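Local coordinates for protein acyltransferase (Streptococcus pneumoniae, PDB 5UG1) that probably transfers acetyl groups onto peptidoglycan as the catalytic domain of an O-acetyltransferase with an atypical alpha/beta hydrolase fold and a catalytic triad, at residues V90-T98 with I137-H145; I2-V13 with F53-V64. All blocks are in the same frame, centred on the assembly; numbering follows the deposited sequence.

Contact 1: residues V90-T98 with I137-H145; sequences VTPYEGDKT and IWAGTDQVH. With 03S (methanesulfonic acid), chain B.
E94 OE2, lying 3.8 Å from Q143 CB, is gripped by two donors: D96 N at 3.0 Å, to which it turns its anti lone pair, and a water at 2.7 Å. The one direct hydrogen bond between the two loops runs from G95 N to Q143 O, 2.8 Å long and moderately bent, 153° at the hydrogen. Beside it, Y93 reaches W138 because its CG stands anti to the backbone N (chi1 177°). Y93 CE2 sits over one face of the indole, 3.5 Å from W138 CE2, with the ring planes 42° apart, while W138 NE1 is held by A131 O. The side chain of Q143 lies against the backbone of the other loop, CB 3.4 Å and CG 3.6 Å from D96 N, and its bend at chi2 carries OE1 to 3.7 Å from G95 O. Two waters bridge the segments, one donating to Y93 O and V144 O, the other to E94 OE2 and D142 O. Within 137-145, D142 OD1 accepts from V144 N and H145 N, and H145 ND1 donates to D142 OD2. The contact thus probably helps hold the D142-H145 segment, consistent with a Ser-His-Asp triad in which H145 NE2 is hydrogen-bonded to S12 OG.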
ATOM      1  N   VAL A  90      -2.341  -0.885  -1.506  1.00 17.49           N
ATOM      2  CA  VAL A  90      -2.782  -0.444  -0.185  1.00 18.37           C
ATOM      3  C   VAL A  90      -3.490   0.903  -0.341  1.00 24.64           C
ATOM      4  O   VAL A  90      -2.861   1.913  -0.691  1.00 20.21           O
ATOM      5  CB  VAL A  90      -1.612  -0.351   0.799  1.00 19.34           C
ATOM      6  CG1 VAL A  90      -2.141  -0.406   2.237  1.00 19.98           C
ATOM      7  CG2 VAL A  90      -0.616  -1.474   0.555  1.00 18.33           C
ATOM      8  N   THR A  91      -4.800   0.928  -0.080  1.00 18.76           N
ATOM      9  CA  THR A  91      -5.574   2.140  -0.293  1.00 18.25           C
ATOM     10  C   THR A  91      -5.165   3.208   0.721  1.00 23.05           C
ATOM     11  O   THR A  91      -4.790   2.889   1.854  1.00 21.35           O
ATOM     12  CB  THR A  91      -7.076   1.871  -0.178  1.00 18.30           C
ATOM     13  OG1 THR A  91      -7.365   1.238   1.077  1.00 20.13           O
ATOM     14  CG2 THR A  91      -7.593   0.995  -1.359  1.00 18.15           C
ATOM     15  N   PRO A  92      -5.195   4.482   0.331  1.00 18.30           N
ATOM     16  CA  PRO A  92      -4.782   5.546   1.245  1.00 19.80           C
ATOM     17  C   PRO A  92      -5.939   6.005   2.118  1.00 23.82           C
ATOM     18  O   PRO A  92      -7.110   5.819   1.791  1.00 29.35           O
ATOM     19  CB  PRO A  92      -4.331   6.663   0.294  1.00 18.70           C
ATOM     20  CG  PRO A  92      -5.177   6.462  -0.908  1.00 18.29           C
ATOM     21  CD  PRO A  92      -5.467   4.995  -1.024  1.00 18.00           C
ATOM     22  N   TYR A  93      -5.588   6.625   3.247  1.00 24.36           N
ATOM     23  CA  TYR A  93      -6.590   7.152   4.172  1.00 21.28           C
ATOM     24  C   TYR A  93      -6.189   8.539   4.658  1.00 21.64           C
ATOM     25  O   TYR A  93      -5.182   8.687   5.360  1.00 20.92           O
ATOM     26  CB  TYR A  93      -6.788   6.216   5.362  1.00 20.20           C
ATOM     27  CG  TYR A  93      -7.755   6.761   6.376  1.00 30.26           C
ATOM     28  CD1 TYR A  93      -9.125   6.786   6.122  1.00 20.87           C
ATOM     29  CD2 TYR A  93      -7.301   7.270   7.594  1.00 23.87           C
ATOM     30  CE1 TYR A  93     -10.014   7.304   7.063  1.00 21.73           C
ATOM     31  CE2 TYR A  93      -8.178   7.778   8.534  1.00 30.25           C
ATOM     32  CZ  TYR A  93      -9.532   7.799   8.263  1.00 30.89           C
ATOM     33  OH  TYR A  93     -10.399   8.307   9.207  1.00 23.28           O
ATOM     34  N   GLU A  94      -6.996   9.535   4.296  1.00 21.42           N
ATOM     35  CA  GLU A  94      -6.980  10.882   4.871  1.00 19.71           C
ATOM     36  C   GLU A  94      -8.239  11.020   5.728  1.00 20.41           C
ATOM     37  O   GLU A  94      -9.360  11.044   5.204  1.00 21.71           O
ATOM     38  CB  GLU A  94      -6.927  11.940   3.762  1.00 23.71           C
ATOM     39  CG  GLU A  94      -7.347  13.363   4.169  1.00 26.55           C
ATOM     40  CD  GLU A  94      -6.390  13.992   5.171  1.00 34.52           C
ATOM     41  OE1 GLU A  94      -5.254  14.333   4.771  1.00 41.55           O
ATOM     42  OE2 GLU A  94      -6.765  14.122   6.362  1.00 26.55           O
ATOM     43  N   GLY A  95      -8.061  11.093   7.049  1.00 20.62           N
ATOM     44  CA  GLY A  95      -9.201  11.076   7.943  1.00 21.31           C
ATOM     45  C   GLY A  95      -9.930  12.395   8.097  1.00 26.53           C
ATOM     46  O   GLY A  95     -11.095  12.393   8.507  1.00 29.06           O
ATOM     47  N   ASP A  96      -9.284  13.522   7.792  1.00 22.79           N
ATOM     48  CA  ASP A  96      -9.909  14.837   7.979  1.00 21.81           C
ATOM     49  C   ASP A  96     -10.865  15.087   6.824  1.00 25.25           C
ATOM     50  O   ASP A  96     -10.456  15.531   5.751  1.00 24.79           O
ATOM     51  CB  ASP A  96      -8.858  15.937   8.058  1.00 26.61           C
ATOM     52  CG  ASP A  96      -9.469  17.341   8.251  1.00 29.58           C
ATOM     53  OD1 ASP A  96     -10.711  17.522   8.175  1.00 29.87           O
ATOM     54  OD2 ASP A  96      -8.684  18.281   8.470  1.00 29.91           O
ATOM     55  N   LYS A  97     -12.156  14.838   7.055  1.00 29.71           N
ATOM     56  CA  LYS A  97     -13.138  14.967   5.986  1.00 29.62           C
ATOM     57  C   LYS A  97     -13.244  16.397   5.465  1.00 31.01           C
ATOM     58  O   LYS A  97     -13.784  16.603   4.374  1.00 30.26           O
ATOM     59  CB  LYS A  97     -14.503  14.470   6.466  1.00 27.12           C
ATOM     60  CG  LYS A  97     -14.547  12.962   6.755  1.00 27.19           C
ATOM     61  CD  LYS A  97     -15.963  12.529   7.105  1.00 31.61           C
ATOM     62  CE  LYS A  97     -16.000  11.194   7.832  1.00 38.79           C
ATOM     63  NZ  LYS A  97     -17.317  10.958   8.539  1.00 40.58           N
ATOM     64  N   THR A  98     -12.724  17.382   6.195  1.00 30.79           N
ATOM     65  CA  THR A  98     -12.769  18.762   5.727  1.00 32.97           C
ATOM     66  C   THR A  98     -11.578  19.132   4.859  1.00 32.70           C
ATOM     67  O   THR A  98     -11.561  20.232   4.303  1.00 28.25           O
ATOM     68  CB  THR A  98     -12.848  19.753   6.903  1.00 33.80           C
ATOM     69  OG1 THR A  98     -11.556  19.896   7.520  1.00 35.48           O
ATOM     70  CG2 THR A  98     -13.861  19.280   7.933  1.00 26.11           C
ATOM     71  N   ILE A 137      -7.471   5.086  16.990  1.00 25.71           N
ATOM     72  CA  ILE A 137      -6.085   5.300  16.580  1.00 23.13           C
ATOM     73  C   ILE A 137      -5.891   6.650  15.911  1.00 25.71           C
ATOM     74  O   ILE A 137      -4.772   6.957  15.484  1.00 31.34           O
ATOM     75  CB  ILE A 137      -5.573   4.167  15.662  1.00 27.04           C
ATOM     76  CG1 ILE A 137      -6.233   4.216  14.276  1.00 23.72           C
ATOM     77  CG2 ILE A 137      -5.759   2.801  16.337  1.00 25.26           C
ATOM     78  CD1 ILE A 137      -5.646   3.184  13.295  1.00 21.03           C
ATOM     79  N   TRP A 138      -6.939   7.475  15.815  1.00 23.90           N
ATOM     80  CA  TRP A 138      -6.835   8.785  15.184  1.00 24.29           C
ATOM     81  C   TRP A 138      -7.060   9.948  16.139  1.00 24.96           C
ATOM     82  O   TRP A 138      -6.838  11.097  15.744  1.00 26.33           O
ATOM     83  CB  TRP A 138      -7.824   8.897  14.016  1.00 25.33           C
ATOM     84  CG  TRP A 138      -7.646   7.791  13.029  1.00 26.77           C
ATOM     85  CD1 TRP A 138      -8.509   6.757  12.777  1.00 26.64           C
ATOM     86  CD2 TRP A 138      -6.502   7.574  12.189  1.00 27.93           C
ATOM     87  NE1 TRP A 138      -7.974   5.918  11.821  1.00 31.52           N
ATOM     88  CE2 TRP A 138      -6.747   6.401  11.443  1.00 27.66           C
ATOM     89  CE3 TRP A 138      -5.302   8.270  11.985  1.00 22.25           C
ATOM     90  CZ2 TRP A 138      -5.842   5.911  10.516  1.00 25.84           C
ATOM     91  CZ3 TRP A 138      -4.411   7.783  11.065  1.00 23.82           C
ATOM     92  CH2 TRP A 138      -4.682   6.609  10.343  1.00 23.33           C
ATOM     93  N   ALA A 139      -7.488   9.692  17.371  1.00 26.52           N
ATOM     94  CA  ALA A 139      -7.651  10.769  18.339  1.00 27.25           C
ATOM     95  C   ALA A 139      -6.329  11.498  18.522  1.00 25.82           C
ATOM     96  O   ALA A 139      -5.287  10.864  18.711  1.00 23.84           O
ATOM     97  CB  ALA A 139      -8.130  10.217  19.679  1.00 24.73           C
ATOM     98  N   GLY A 140      -6.372  12.827  18.435  1.00 25.04           N
ATOM     99  CA  GLY A 140      -5.204  13.651  18.649  1.00 25.88           C
ATOM    100  C   GLY A 140      -4.169  13.613  17.550  1.00 25.56           C
ATOM    101  O   GLY A 140      -3.058  14.100  17.758  1.00 28.92           O
ATOM    102  N   THR A 141      -4.489  13.073  16.385  1.00 24.65           N
ATOM    103  CA  THR A 141      -3.514  12.882  15.319  1.00 30.68           C
ATOM    104  C   THR A 141      -3.809  13.826  14.159  1.00 25.35           C
ATOM    105  O   THR A 141      -4.784  14.577  14.170  1.00 30.11           O
ATOM    106  CB  THR A 141      -3.515  11.431  14.831  1.00 28.44           C
ATOM    107  OG1 THR A 141      -4.667  11.209  14.012  1.00 22.71           O
ATOM    108  CG2 THR A 141      -3.529  10.451  16.019  1.00 24.00           C
ATOM    109  N   ASP A 142      -2.942  13.766  13.146  1.00 25.51           N
ATOM    110  CA  ASP A 142      -3.123  14.516  11.911  1.00 31.18           C
ATOM    111  C   ASP A 142      -4.093  13.837  10.949  1.00 30.60           C
ATOM    112  O   ASP A 142      -4.262  14.325   9.824  1.00 27.59           O
ATOM    113  CB  ASP A 142      -1.769  14.728  11.224  1.00 27.54           C
ATOM    114  CG  ASP A 142      -1.182  13.431  10.664  1.00 33.08           C
ATOM    115  OD1 ASP A 142      -1.746  12.342  10.907  1.00 31.30           O
ATOM    116  OD2 ASP A 142      -0.133  13.498   9.989  1.00 31.08           O
ATOM    117  N   GLN A 143      -4.709  12.755  11.381  1.00 27.31           N
ATOM    118  CA  GLN A 143      -5.662  12.019  10.593  1.00 30.84           C
ATOM    119  C   GLN A 143      -5.054  11.145   9.476  1.00 31.19           C
ATOM    120  O   GLN A 143      -5.770  10.671   8.648  1.00 26.04           O
ATOM    121  CB  GLN A 143      -6.692  12.945   9.979  1.00 30.45           C
ATOM    122  CG  GLN A 143      -7.565  13.735  10.943  1.00 44.32           C
ATOM    123  CD  GLN A 143      -8.244  12.907  11.992  1.00 50.18           C
ATOM    124  OE1 GLN A 143      -9.282  12.359  11.779  1.00 54.39           O
ATOM    125  NE2 GLN A 143      -7.663  12.843  13.123  1.00 55.87           N
ATOM    126  N   VAL A 144      -3.750  10.936   9.504  1.00 23.57           N
ATOM    127  CA  VAL A 144      -3.038  10.183   8.496  1.00 29.05           C
ATOM    128  C   VAL A 144      -1.968   9.274   9.107  1.00 27.93           C
ATOM    129  O   VAL A 144      -1.802   8.148   8.712  1.00 24.24           O
ATOM    130  CB  VAL A 144      -2.360  11.121   7.490  1.00 27.21           C
ATOM    131  CG1 VAL A 144      -1.507  10.357   6.509  1.00 24.94           C
ATOM    132  CG2 VAL A 144      -3.365  11.986   6.781  1.00 26.76           C
ATOM    133  N   HIS A 145      -1.255   9.832  10.063  1.00 22.54           N
ATOM    134  CA  HIS A 145      -0.252   9.143  10.817  1.00 22.18           C
ATOM    135  C   HIS A 145      -0.871   8.631  12.098  1.00 26.84           C
ATOM    136  O   HIS A 145      -1.024   9.356  13.033  1.00 27.13           O
ATOM    137  CB  HIS A 145       0.947  10.045  11.087  1.00 31.04           C
ATOM    138  CG  HIS A 145       1.662  10.487   9.849  1.00 35.33           C
ATOM    139  ND1 HIS A 145       1.409  11.683   9.236  1.00 39.11           N
ATOM    140  CD2 HIS A 145       2.585   9.867   9.089  1.00 37.63           C
ATOM    141  CE1 HIS A 145       2.159  11.789   8.164  1.00 40.64           C
ATOM    142  NE2 HIS A 145       2.890  10.706   8.058  1.00 37.61           N
TER
HETATM  143  S10 03S B 701       3.411  10.459   4.608  1.00 65.06           S
HETATM  144  O11 03S B 701       1.977  10.520   4.968  1.00 66.36           O
HETATM  145  O12 03S B 701       3.559   9.854   3.266  1.00 66.70           O
HETATM  146  C13 03S B 701       4.045  11.996   4.595  1.00 61.02           C
HETATM  147  O   HOH W   1      -3.205   7.063   6.577  1.00 21.64           O
HETATM  148  O   HOH W   2      -5.079  15.636   7.829  1.00 29.93           O

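Contact 2: residues I2-V13 with F53-V64. With 03S (methanesulfonic acid), chain B.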
ATOM      1  N   ILE A   2      10.486 -15.790 -11.729  1.00 43.01           N
ATOM      2  CA  ILE A   2      10.712 -14.798 -10.681  1.00 41.92           C
ATOM      3  C   ILE A   2      10.608 -15.454  -9.314  1.00 43.07           C
ATOM      4  O   ILE A   2       9.608 -16.113  -8.990  1.00 34.36           O
ATOM      5  CB  ILE A   2       9.741 -13.617 -10.817  1.00 38.84           C
ATOM      6  CG1 ILE A   2       9.931 -12.979 -12.189  1.00 43.59           C
ATOM      7  CG2 ILE A   2      10.003 -12.585  -9.723  1.00 37.67           C
ATOM      8  CD1 ILE A   2       9.099 -11.797 -12.419  1.00 49.35           C
ATOM      9  N   ALA A   3      11.652 -15.268  -8.505  1.00 50.84           N
ATOM     10  CA  ALA A   3      11.776 -15.972  -7.242  1.00 57.51           C
ATOM     11  C   ALA A   3      10.825 -15.397  -6.203  1.00 47.09           C
ATOM     12  O   ALA A   3      10.459 -14.203  -6.231  1.00 30.95           O
ATOM     13  CB  ALA A   3      13.217 -15.919  -6.724  1.00 65.99           C
ATOM     14  N   ASP A   4      10.438 -16.266  -5.270  1.00 32.73           N
ATOM     15  CA  ASP A   4       9.399 -15.900  -4.339  1.00 28.40           C
ATOM     16  C   ASP A   4       9.919 -14.854  -3.373  1.00 29.88           C
ATOM     17  O   ASP A   4      11.125 -14.713  -3.159  1.00 39.06           O
ATOM     18  CB  ASP A   4       8.892 -17.126  -3.590  1.00 34.11           C
ATOM     19  CG  ASP A   4       7.396 -17.271  -3.693  1.00 47.84           C
ATOM     20  OD1 ASP A   4       6.695 -16.660  -2.864  1.00 50.25           O
ATOM     21  OD2 ASP A   4       6.925 -17.962  -4.627  1.00 55.07           O
ATOM     22  N   GLY A   5       8.987 -14.110  -2.794  1.00 28.19           N
ATOM     23  CA  GLY A   5       9.355 -13.032  -1.903  1.00 23.58           C
ATOM     24  C   GLY A   5       8.423 -11.849  -2.020  1.00 19.86           C
ATOM     25  O   GLY A   5       7.638 -11.752  -2.971  1.00 22.04           O
ATOM     26  N   THR A   6       8.522 -10.934  -1.062  1.00 19.08           N
ATOM     27  CA  THR A   6       7.660  -9.767  -0.981  1.00 17.93           C
ATOM     28  C   THR A   6       8.511  -8.528  -0.751  1.00 18.48           C
ATOM     29  O   THR A   6       9.341  -8.502   0.160  1.00 19.32           O
ATOM     30  CB  THR A   6       6.641  -9.924   0.146  1.00 18.27           C
ATOM     31  OG1 THR A   6       5.909 -11.142  -0.041  1.00 19.43           O
ATOM     32  CG2 THR A   6       5.678  -8.753   0.160  1.00 17.14           C
ATOM     33  N   MET A   7       8.324  -7.523  -1.600  1.00 21.28           N
ATOM     34  CA  MET A   7       8.877  -6.191  -1.397  1.00 20.21           C
ATOM     35  C   MET A   7       7.721  -5.208  -1.283  1.00 22.19           C
ATOM     36  O   MET A   7       6.824  -5.190  -2.138  1.00 16.25           O
ATOM     37  CB  MET A   7       9.814  -5.780  -2.546  1.00 20.40           C
ATOM     38  CG  MET A   7      10.402  -4.384  -2.369  1.00 18.72           C
ATOM     39  SD  MET A   7      11.579  -3.948  -3.630  1.00 25.74           S
ATOM     40  CE  MET A   7      13.044  -4.850  -3.122  1.00 25.44           C
ATOM     41  N   LEU A   8       7.731  -4.411  -0.221  1.00 19.39           N
ATOM     42  CA  LEU A   8       6.804  -3.300  -0.060  1.00 19.37           C
ATOM     43  C   LEU A   8       7.532  -2.009  -0.423  1.00 19.51           C
ATOM     44  O   LEU A   8       8.636  -1.755   0.071  1.00 20.28           O
ATOM     45  CB  LEU A   8       6.273  -3.243   1.373  1.00 20.29           C
ATOM     46  CG  LEU A   8       5.179  -2.212   1.657  1.00 22.52           C
ATOM     47  CD1 LEU A   8       4.254  -2.733   2.723  1.00 21.49           C
ATOM     48  CD2 LEU A   8       5.786  -0.869   2.089  1.00 23.83           C
ATOM     49  N   ILE A   9       6.941  -1.227  -1.322  1.00 21.74           N
ATOM     50  CA  ILE A   9       7.427   0.104  -1.677  1.00 21.02           C
ATOM     51  C   ILE A   9       6.367   1.072  -1.183  1.00 22.35           C
ATOM     52  O   ILE A   9       5.245   1.082  -1.707  1.00 24.63           O
ATOM     53  CB  ILE A   9       7.634   0.263  -3.187  1.00 22.01           C
ATOM     54  CG1 ILE A   9       8.549  -0.822  -3.754  1.00 24.25           C
ATOM     55  CG2 ILE A   9       8.130   1.687  -3.527  1.00 21.31           C
ATOM     56  CD1 ILE A   9       8.225  -1.142  -5.219  1.00 21.88           C
ATOM     57  N   GLY A  10       6.715   1.843  -0.187  1.00 18.61           N
ATOM     58  CA  GLY A  10       5.735   2.598   0.543  1.00 19.52           C
ATOM     59  C   GLY A  10       6.108   3.984   0.990  1.00 23.94           C
ATOM     60  O   GLY A  10       7.223   4.399   0.870  1.00 19.99           O
ATOM     61  N   ASP A  11       5.110   4.658   1.532  1.00 21.16           N
ATOM     62  CA  ASP A  11       5.183   6.032   1.985  1.00 25.25           C
ATOM     63  C   ASP A  11       5.411   6.173   3.497  1.00 25.39           C
ATOM     64  O   ASP A  11       5.723   5.240   4.162  1.00 24.01           O
ATOM     65  CB  ASP A  11       3.967   6.826   1.500  1.00 23.25           C
ATOM     66  CG  ASP A  11       2.669   6.334   2.078  1.00 25.55           C
ATOM     67  OD1 ASP A  11       2.674   5.525   2.956  1.00 27.13           O
ATOM     68  OD2 ASP A  11       1.632   6.767   1.651  1.00 25.81           O
ATOM     69  N   SER A  12       5.258   7.374   4.004  1.00 22.63           N
ATOM     70  CA  SER A  12       5.452   7.640   5.405  1.00 22.07           C
ATOM     71  C   SER A  12       4.503   6.894   6.317  1.00 20.09           C
ATOM     72  O   SER A  12       4.840   6.628   7.409  1.00 25.89           O
ATOM     73  CB  SER A  12       5.329   9.117   5.681  1.00 29.80           C
ATOM     74  OG  SER A  12       4.010   9.507   5.630  1.00 30.19           O
ATOM     75  N   VAL A  13       3.311   6.586   5.843  1.00 24.92           N
ATOM     76  CA  VAL A  13       2.379   5.826   6.628  1.00 24.23           C
ATOM     77  C   VAL A  13       2.892   4.398   6.832  1.00 25.84           C
ATOM     78  O   VAL A  13       2.910   3.896   7.919  1.00 21.10           O
ATOM     79  CB  VAL A  13       0.958   5.875   6.051  1.00 22.71           C
ATOM     80  CG1 VAL A  13       0.001   5.092   6.901  1.00 19.18           C
ATOM     81  CG2 VAL A  13       0.492   7.297   5.970  1.00 24.52           C
ATOM     82  N   PHE A  53      16.027  -7.145  -8.563  1.00 26.67           N
ATOM     83  CA  PHE A  53      15.771  -7.142  -7.133  1.00 24.46           C
ATOM     84  C   PHE A  53      14.290  -7.282  -6.788  1.00 27.62           C
ATOM     85  O   PHE A  53      13.959  -7.581  -5.632  1.00 26.48           O
ATOM     86  CB  PHE A  53      16.289  -5.847  -6.525  1.00 23.84           C
ATOM     87  CG  PHE A  53      17.762  -5.649  -6.676  1.00 33.10           C
ATOM     88  CD1 PHE A  53      18.636  -6.718  -6.577  1.00 34.32           C
ATOM     89  CD2 PHE A  53      18.280  -4.381  -6.897  1.00 33.91           C
ATOM     90  CE1 PHE A  53      20.014  -6.524  -6.711  1.00 38.89           C
ATOM     91  CE2 PHE A  53      19.651  -4.179  -7.025  1.00 35.20           C
ATOM     92  CZ  PHE A  53      20.520  -5.255  -6.932  1.00 34.63           C
ATOM     93  N   LEU A  54      13.399  -7.076  -7.745  1.00 21.09           N
ATOM     94  CA  LEU A  54      11.971  -7.126  -7.457  1.00 20.00           C
ATOM     95  C   LEU A  54      11.523  -8.578  -7.321  1.00 20.36           C
ATOM     96  O   LEU A  54      11.639  -9.342  -8.282  1.00 20.86           O
ATOM     97  CB  LEU A  54      11.175  -6.433  -8.559  1.00 21.04           C
ATOM     98  CG  LEU A  54       9.766  -5.988  -8.171  1.00 22.66           C
ATOM     99  CD1 LEU A  54       9.873  -4.954  -7.056  1.00 21.32           C
ATOM    100  CD2 LEU A  54       8.967  -5.426  -9.359  1.00 20.30           C
ATOM    101  N   PRO A  55      11.021  -8.997  -6.170  1.00 21.32           N
ATOM    102  CA  PRO A  55      10.550 -10.377  -6.018  1.00 21.03           C
ATOM    103  C   PRO A  55       9.111 -10.491  -6.502  1.00 22.25           C
ATOM    104  O   PRO A  55       8.503  -9.512  -6.931  1.00 19.82           O
ATOM    105  CB  PRO A  55      10.655 -10.600  -4.513  1.00 21.61           C
ATOM    106  CG  PRO A  55      10.275  -9.238  -3.962  1.00 20.68           C
ATOM    107  CD  PRO A  55      10.906  -8.242  -4.908  1.00 20.22           C
ATOM    108  N   LYS A  56       8.554 -11.698  -6.357  1.00 21.11           N
ATOM    109  CA  LYS A  56       7.288 -12.034  -7.002  1.00 21.00           C
ATOM    110  C   LYS A  56       6.153 -11.116  -6.557  1.00 19.96           C
ATOM    111  O   LYS A  56       5.383 -10.626  -7.384  1.00 24.98           O
ATOM    112  CB  LYS A  56       6.918 -13.489  -6.720  1.00 24.46           C
ATOM    113  CG  LYS A  56       5.650 -13.904  -7.445  1.00 24.29           C
ATOM    114  CD  LYS A  56       5.272 -15.320  -7.146  1.00 26.01           C
ATOM    115  CE  LYS A  56       4.295 -15.387  -5.994  1.00 29.46           C
ATOM    116  NZ  LYS A  56       3.897 -16.800  -5.708  1.00 36.94           N
ATOM    117  N   THR A  57       6.005 -10.900  -5.262  1.00 19.89           N
ATOM    118  CA  THR A  57       4.887 -10.123  -4.752  1.00 23.53           C
ATOM    119  C   THR A  57       5.350  -8.701  -4.455  1.00 22.18           C
ATOM    120  O   THR A  57       6.322  -8.496  -3.721  1.00 21.01           O
ATOM    121  CB  THR A  57       4.291 -10.773  -3.504  1.00 25.13           C
ATOM    122  OG1 THR A  57       4.090 -12.170  -3.753  1.00 30.16           O
ATOM    123  CG2 THR A  57       2.967 -10.142  -3.178  1.00 27.48           C
ATOM    124  N   VAL A  58       4.645  -7.729  -5.031  1.00 18.69           N
ATOM    125  CA  VAL A  58       4.951  -6.308  -4.904  1.00 16.90           C
ATOM    126  C   VAL A  58       3.808  -5.639  -4.152  1.00 18.62           C
ATOM    127  O   VAL A  58       2.637  -5.767  -4.537  1.00 20.19           O
ATOM    128  CB  VAL A  58       5.150  -5.659  -6.287  1.00 24.28           C
ATOM    129  CG1 VAL A  58       5.633  -4.218  -6.139  1.00 21.70           C
ATOM    130  CG2 VAL A  58       6.109  -6.492  -7.137  1.00 24.41           C
ATOM    131  N   VAL A  59       4.136  -4.927  -3.083  1.00 16.85           N
ATOM    132  CA  VAL A  59       3.146  -4.185  -2.314  1.00 23.21           C
ATOM    133  C   VAL A  59       3.398  -2.700  -2.527  1.00 20.72           C
ATOM    134  O   VAL A  59       4.477  -2.194  -2.195  1.00 22.38           O
ATOM    135  CB  VAL A  59       3.187  -4.544  -0.822  1.00 23.03           C
ATOM    136  CG1 VAL A  59       2.004  -3.898  -0.117  1.00 17.99           C
ATOM    137  CG2 VAL A  59       3.164  -6.073  -0.639  1.00 18.37           C
ATOM    138  N   ILE A  60       2.400  -2.006  -3.071  1.00 16.19           N
ATOM    139  CA  ILE A  60       2.464  -0.570  -3.321  1.00 19.64           C
ATOM    140  C   ILE A  60       1.645   0.099  -2.223  1.00 18.77           C
ATOM    141  O   ILE A  60       0.409   0.078  -2.255  1.00 21.70           O
ATOM    142  CB  ILE A  60       1.943  -0.203  -4.720  1.00 21.78           C
ATOM    143  CG1 ILE A  60       2.702  -0.957  -5.815  1.00 21.63           C
ATOM    144  CG2 ILE A  60       2.015   1.332  -4.947  1.00 19.68           C
ATOM    145  CD1 ILE A  60       4.257  -0.800  -5.781  1.00 17.08           C
ATOM    146  N   ALA A  61       2.324   0.678  -1.236  1.00 18.12           N
ATOM    147  CA  ALA A  61       1.662   1.276  -0.075  1.00 18.16           C
ATOM    148  C   ALA A  61       1.837   2.792  -0.125  1.00 27.55           C
ATOM    149  O   ALA A  61       2.616   3.392   0.624  1.00 19.66           O
ATOM    150  CB  ALA A  61       2.218   0.667   1.229  1.00 19.08           C
ATOM    151  N   THR A  62       1.091   3.416  -1.035  1.00 18.26           N
ATOM    152  CA  THR A  62       1.177   4.842  -1.317  1.00 18.84           C
ATOM    153  C   THR A  62      -0.224   5.365  -1.604  1.00 18.93           C
ATOM    154  O   THR A  62      -1.184   4.599  -1.726  1.00 27.48           O
ATOM    155  CB  THR A  62       2.059   5.139  -2.540  1.00 24.92           C
ATOM    156  OG1 THR A  62       1.475   4.518  -3.694  1.00 25.71           O
ATOM    157  CG2 THR A  62       3.505   4.645  -2.360  1.00 18.57           C
ATOM    158  N   GLY A  63      -0.338   6.646  -1.814  1.00 19.74           N
ATOM    159  CA  GLY A  63      -1.574   7.204  -2.292  1.00 21.62           C
ATOM    160  C   GLY A  63      -2.065   8.447  -1.606  1.00 22.63           C
ATOM    161  O   GLY A  63      -2.780   9.196  -2.168  1.00 28.04           O
ATOM    162  N   VAL A  64      -1.647   8.655  -0.383  1.00 22.31           N
ATOM    163  CA  VAL A  64      -2.045   9.813   0.357  1.00 24.01           C
ATOM    164  C   VAL A  64      -1.214  11.044   0.008  1.00 31.06           C
ATOM    165  O   VAL A  64      -1.694  12.102   0.072  1.00 27.69           O
ATOM    166  CB  VAL A  64      -2.075   9.543   1.875  1.00 25.56           C
ATOM    167  CG1 VAL A  64      -0.703   9.647   2.480  1.00 25.67           C
ATOM    168  CG2 VAL A  64      -3.075  10.406   2.586  1.00 26.74           C
TER
HETATM  169  S10 03S B 701       3.411  10.459   4.608  1.00 65.06           S
HETATM  170  O11 03S B 701       1.977  10.520   4.968  1.00 66.36           O
HETATM  171  O12 03S B 701       3.559   9.854   3.266  1.00 66.70           O
HETATM  172  C13 03S B 701       4.045  11.996   4.595  1.00 61.02           C
HETATM  173  O   HOH W   3       5.675 -13.931  -2.845  1.00 32.68           O
HETATM  174  O   HOH W   4       1.618   8.338  -0.694  1.00 22.69           O
HETATM  175  O   HOH W   5      -1.236   6.278   1.791  1.00 23.00           O
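L8 and V59 lean obliquely against each other on one face of two paired parallel strands, with L8 CD1 3.8 Å from V59 CG1. The other branch, L8 CD2, reaches on to the methyl of A61. On the opposite face I9 and I60 run side by side in the same direction, their CD1 atoms 4.0 Å apart, and I9 CD1 also touches V58 CG1. M7 lays CB against P55 CD at 3.6 Å. Its chain, extended from chi1 (180°) and bent only at chi3 (-77°), crosses L54 at about a right angle, SD 4.0 Å from L54 CD1. Near the N-terminal end D4 and K56 lie alongside each other in a long, weak salt bridge, D4 OD2 to K56 NZ 3.4 Å. Between the faces the backbones alternate donor and acceptor; I9 N meets V59 O at 2.8 Å. Beyond the strands D11 N still bonds A61 O, and D11 OD1 caps the helix starting at S12 through a weak bond to V13 N. S12 OG carries the methanesulfonyl sulfur covalently, and S12 N donates to its O12 at 3.1 Å. A modified serine in a G10-D11-S12 sequence just after an inner strand is consistent with an SGNH-type, atypical alpha/beta hydrolase fold.

How the contacts relate
From the N terminus the chain runs through strand 6-10 into S12, makes strand 29-32 and helix 38-50, and returns to lay 57-61 beside 6-10, closing the loop of contact 2. It then passes helix 70-80 and strand 86-90, whose last residue V90 bonds I60 and opens contact 1. That second loop, through helix 102-118, strand 122-125 and helix 127-132, closes at 137-145. The contacts are therefore in series, neither nested nor crossed, with centres 22 Å apart. They meet where P92 packs on G63 and V64, and where H145 NE2 approaches S12 OG at 2.9 Å, bringing sheet and loops together around the bound methanesulfonyl group.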